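Local coordinates for lactate dehydrogenase, adjacent gene encodes predicted malate dehydrogenase (Cryptosporidium parvum, PDB 4ND5), which probably catalyses the reversible, NAD-dependent oxidation of (S)-lactate to pyruvate, as a member of the lactate/malate dehydrogenase superfamily, at residues I7-S12 and A29-F34. Sequence-based numbering, arbitrary orientation.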
ATOM      1  N   ILE A   7     -18.139  -3.469   6.993  1.00 34.75           N
ATOM      2  CA  ILE A   7     -17.781  -4.575   7.875  1.00 35.47           C
ATOM      3  C   ILE A   7     -18.307  -4.295   9.278  1.00 36.39           C
ATOM      4  O   ILE A   7     -18.012  -3.253   9.854  1.00 36.79           O
ATOM      5  CB  ILE A   7     -16.256  -4.784   7.935  1.00 35.27           C
ATOM      6  CG1 ILE A   7     -15.740  -5.216   6.558  1.00 35.36           C
ATOM      7  CG2 ILE A   7     -15.902  -5.816   9.000  1.00 36.45           C
ATOM      8  CD1 ILE A   7     -14.257  -5.519   6.500  1.00 34.87           C
ATOM      9  N   ALA A   8     -19.085  -5.229   9.819  1.00 35.74           N
ATOM     10  CA  ALA A   8     -19.539  -5.140  11.200  1.00 35.72           C
ATOM     11  C   ALA A   8     -18.616  -5.962  12.089  1.00 35.53           C
ATOM     12  O   ALA A   8     -18.362  -7.137  11.811  1.00 36.31           O
ATOM     13  CB  ALA A   8     -20.977  -5.629  11.326  1.00 35.46           C
ATOM     14  N   VAL A   9     -18.111  -5.333  13.146  1.00 35.44           N
ATOM     15  CA  VAL A   9     -17.262  -6.003  14.128  1.00 35.06           C
ATOM     16  C   VAL A   9     -18.061  -6.111  15.424  1.00 36.13           C
ATOM     17  O   VAL A   9     -18.416  -5.091  16.031  1.00 33.46           O
ATOM     18  CB  VAL A   9     -15.950  -5.227  14.367  1.00 34.87           C
ATOM     19  CG1 VAL A   9     -15.075  -5.936  15.396  1.00 35.23           C
ATOM     20  CG2 VAL A   9     -15.193  -5.044  13.056  1.00 35.41           C
ATOM     21  N   ILE A  10     -18.371  -7.345  15.823  1.00 37.20           N
ATOM     22  CA  ILE A  10     -19.200  -7.586  17.004  1.00 39.07           C
ATOM     23  C   ILE A  10     -18.286  -7.857  18.192  1.00 39.59           C
ATOM     24  O   ILE A  10     -17.642  -8.905  18.265  1.00 39.80           O
ATOM     25  CB  ILE A  10     -20.174  -8.775  16.815  1.00 39.06           C
ATOM     26  CG1 ILE A  10     -20.892  -8.704  15.461  1.00 38.83           C
ATOM     27  CG2 ILE A  10     -21.190  -8.810  17.946  1.00 39.33           C
ATOM     28  CD1 ILE A  10     -21.662  -7.428  15.219  1.00 38.78           C
ATOM     29  N   GLY A  11     -18.228  -6.899  19.110  1.00 40.86           N
ATOM     30  CA  GLY A  11     -17.328  -6.968  20.254  1.00 42.82           C
ATOM     31  C   GLY A  11     -16.248  -5.914  20.104  1.00 43.30           C
ATOM     32  O   GLY A  11     -15.467  -5.958  19.154  1.00 42.39           O
ATOM     33  N   SER A  12     -16.208  -4.972  21.044  1.00 43.72           N
ATOM     34  CA  SER A  12     -15.271  -3.850  20.993  1.00 45.21           C
ATOM     35  C   SER A  12     -14.056  -4.071  21.895  1.00 44.84           C
ATOM     36  O   SER A  12     -13.472  -3.111  22.395  1.00 44.84           O
ATOM     37  CB  SER A  12     -15.988  -2.565  21.408  1.00 47.08           C
ATOM     38  OG  SER A  12     -16.419  -2.648  22.757  1.00 48.07           O
ATOM     39  N   ALA A  29     -13.061  -0.949   3.912  1.00 30.00           N
ATOM     40  CA  ALA A  29     -14.498  -0.783   4.116  1.00 30.68           C
ATOM     41  C   ALA A  29     -14.817   0.286   5.163  1.00 30.48           C
ATOM     42  O   ALA A  29     -13.931   0.765   5.880  1.00 28.48           O
ATOM     43  CB  ALA A  29     -15.111  -2.110   4.548  1.00 30.84           C
ATOM     44  N   ASP A  30     -16.092   0.656   5.242  1.00 31.33           N
ATOM     45  CA  ASP A  30     -16.594   1.350   6.424  1.00 33.24           C
ATOM     46  C   ASP A  30     -16.702   0.305   7.521  1.00 33.71           C
ATOM     47  O   ASP A  30     -16.806  -0.885   7.238  1.00 32.57           O
ATOM     48  CB  ASP A  30     -17.962   1.994   6.186  1.00 33.71           C
ATOM     49  CG  ASP A  30     -17.880   3.291   5.401  1.00 35.72           C
ATOM     50  OD1 ASP A  30     -16.759   3.791   5.151  1.00 33.78           O
ATOM     51  OD2 ASP A  30     -18.953   3.820   5.033  1.00 38.45           O
ATOM     52  N   VAL A  31     -16.670   0.760   8.769  1.00 35.03           N
ATOM     53  CA  VAL A  31     -16.687  -0.126   9.914  1.00 34.99           C
ATOM     54  C   VAL A  31     -17.790   0.292  10.878  1.00 36.02           C
ATOM     55  O   VAL A  31     -17.910   1.462  11.224  1.00 34.86           O
ATOM     56  CB  VAL A  31     -15.322  -0.126  10.634  1.00 35.78           C
ATOM     57  CG1 VAL A  31     -15.386  -0.932  11.930  1.00 36.89           C
ATOM     58  CG2 VAL A  31     -14.246  -0.686   9.716  1.00 35.90           C
ATOM     59  N   VAL A  32     -18.616  -0.671  11.272  1.00 37.75           N
ATOM     60  CA  VAL A  32     -19.517  -0.501  12.399  1.00 38.46           C
ATOM     61  C   VAL A  32     -18.966  -1.373  13.524  1.00 38.48           C
ATOM     62  O   VAL A  32     -18.868  -2.589  13.375  1.00 38.45           O
ATOM     63  CB  VAL A  32     -20.956  -0.917  12.044  1.00 39.36           C
ATOM     64  CG1 VAL A  32     -21.835  -0.956  13.291  1.00 39.62           C
ATOM     65  CG2 VAL A  32     -21.533   0.040  11.016  1.00 40.47           C
ATOM     66  N   LEU A  33     -18.581  -0.737  14.626  1.00 38.40           N
ATOM     67  CA  LEU A  33     -18.070  -1.433  15.798  1.00 39.37           C
ATOM     68  C   LEU A  33     -19.190  -1.558  16.832  1.00 40.59           C
ATOM     69  O   LEU A  33     -19.627  -0.562  17.411  1.00 40.04           O
ATOM     70  CB  LEU A  33     -16.872  -0.675  16.380  1.00 38.91           C
ATOM     71  CG  LEU A  33     -16.069  -1.363  17.486  1.00 39.56           C
ATOM     72  CD1 LEU A  33     -15.585  -2.741  17.058  1.00 39.95           C
ATOM     73  CD2 LEU A  33     -14.890  -0.488  17.881  1.00 40.43           C
ATOM     74  N   PHE A  34     -19.661  -2.788  17.033  1.00 43.38           N
ATOM     75  CA  PHE A  34     -20.803  -3.070  17.903  1.00 45.54           C
ATOM     76  C   PHE A  34     -20.356  -3.636  19.246  1.00 46.39           C
ATOM     77  O   PHE A  34     -19.525  -4.541  19.294  1.00 44.81           O
ATOM     78  CB  PHE A  34     -21.745  -4.083  17.234  1.00 45.93           C
ATOM     79  CG  PHE A  34     -22.950  -4.439  18.068  1.00 46.95           C
ATOM     80  CD1 PHE A  34     -24.158  -3.777  17.888  1.00 46.95           C
ATOM     81  CD2 PHE A  34     -22.877  -5.439  19.036  1.00 47.72           C
ATOM     82  CE1 PHE A  34     -25.269  -4.102  18.658  1.00 47.69           C
ATOM     83  CE2 PHE A  34     -23.985  -5.762  19.809  1.00 47.47           C
ATOM     84  CZ  PHE A  34     -25.181  -5.095  19.617  1.00 46.47           C
TER
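Ile7 to Ile10 pair with Val31 to Phe34 as parallel neighbours in the six-stranded sheet of the NAD-binding domain. Five backbone hydrogen bonds join them. Ile7 N donates to Asp30 O (2.9 Å) and Val32 N to Ile7 O (3.0 Å). Val9 N then reaches Val32 O at 2.9 Å, and Phe34 N reaches Val9 O at 2.8 Å. The last bond, Gly11 N to Phe34 O at 2.7 Å, extends the pairing one residue past strand 7-10.

Apolar packing lies on both faces. On the face of Val9 and Leu33, Leu33 holds CG anti to its backbone N (chi1 -171°). With chi2 at 55°, this brings Leu33 CD1 back toward the neighbouring strand, 3.6 Å from Val9 CG1. Leu33 CG also meets Ser12 CB. Near the start of the two segments, Ile7 CG1 rests on Ala29 CB at 3.8 Å. Helix 14-26 packs on this face, with Val23 against Ile7 and Ile19 against Val9. On the other face, two branches of Ile10 meet Phe34. Ile10 CD1 touches Phe34 CB (3.9 Å), while Ile10 CG2 approaches Phe34 CD2 obliquely. The Phe34 ring also stacks with Tyr67.

Ser12 N hydrogen-bonds to Asp35 OD1, and Asp35 is an NAD(+)-binding residue.

Helix 14-26 links the strands in a Rossmann beta-alpha-beta unit. Gly11 opens its GxGxxG sequence. Its positive phi (111°) suits glycine, because at these backbone angles a CB would be jammed against Ile10 O. The bonds at Gly11 and Ser12 tie the predicted dinucleotide-binding turn directly to the end of strand 30-34 and to Asp35.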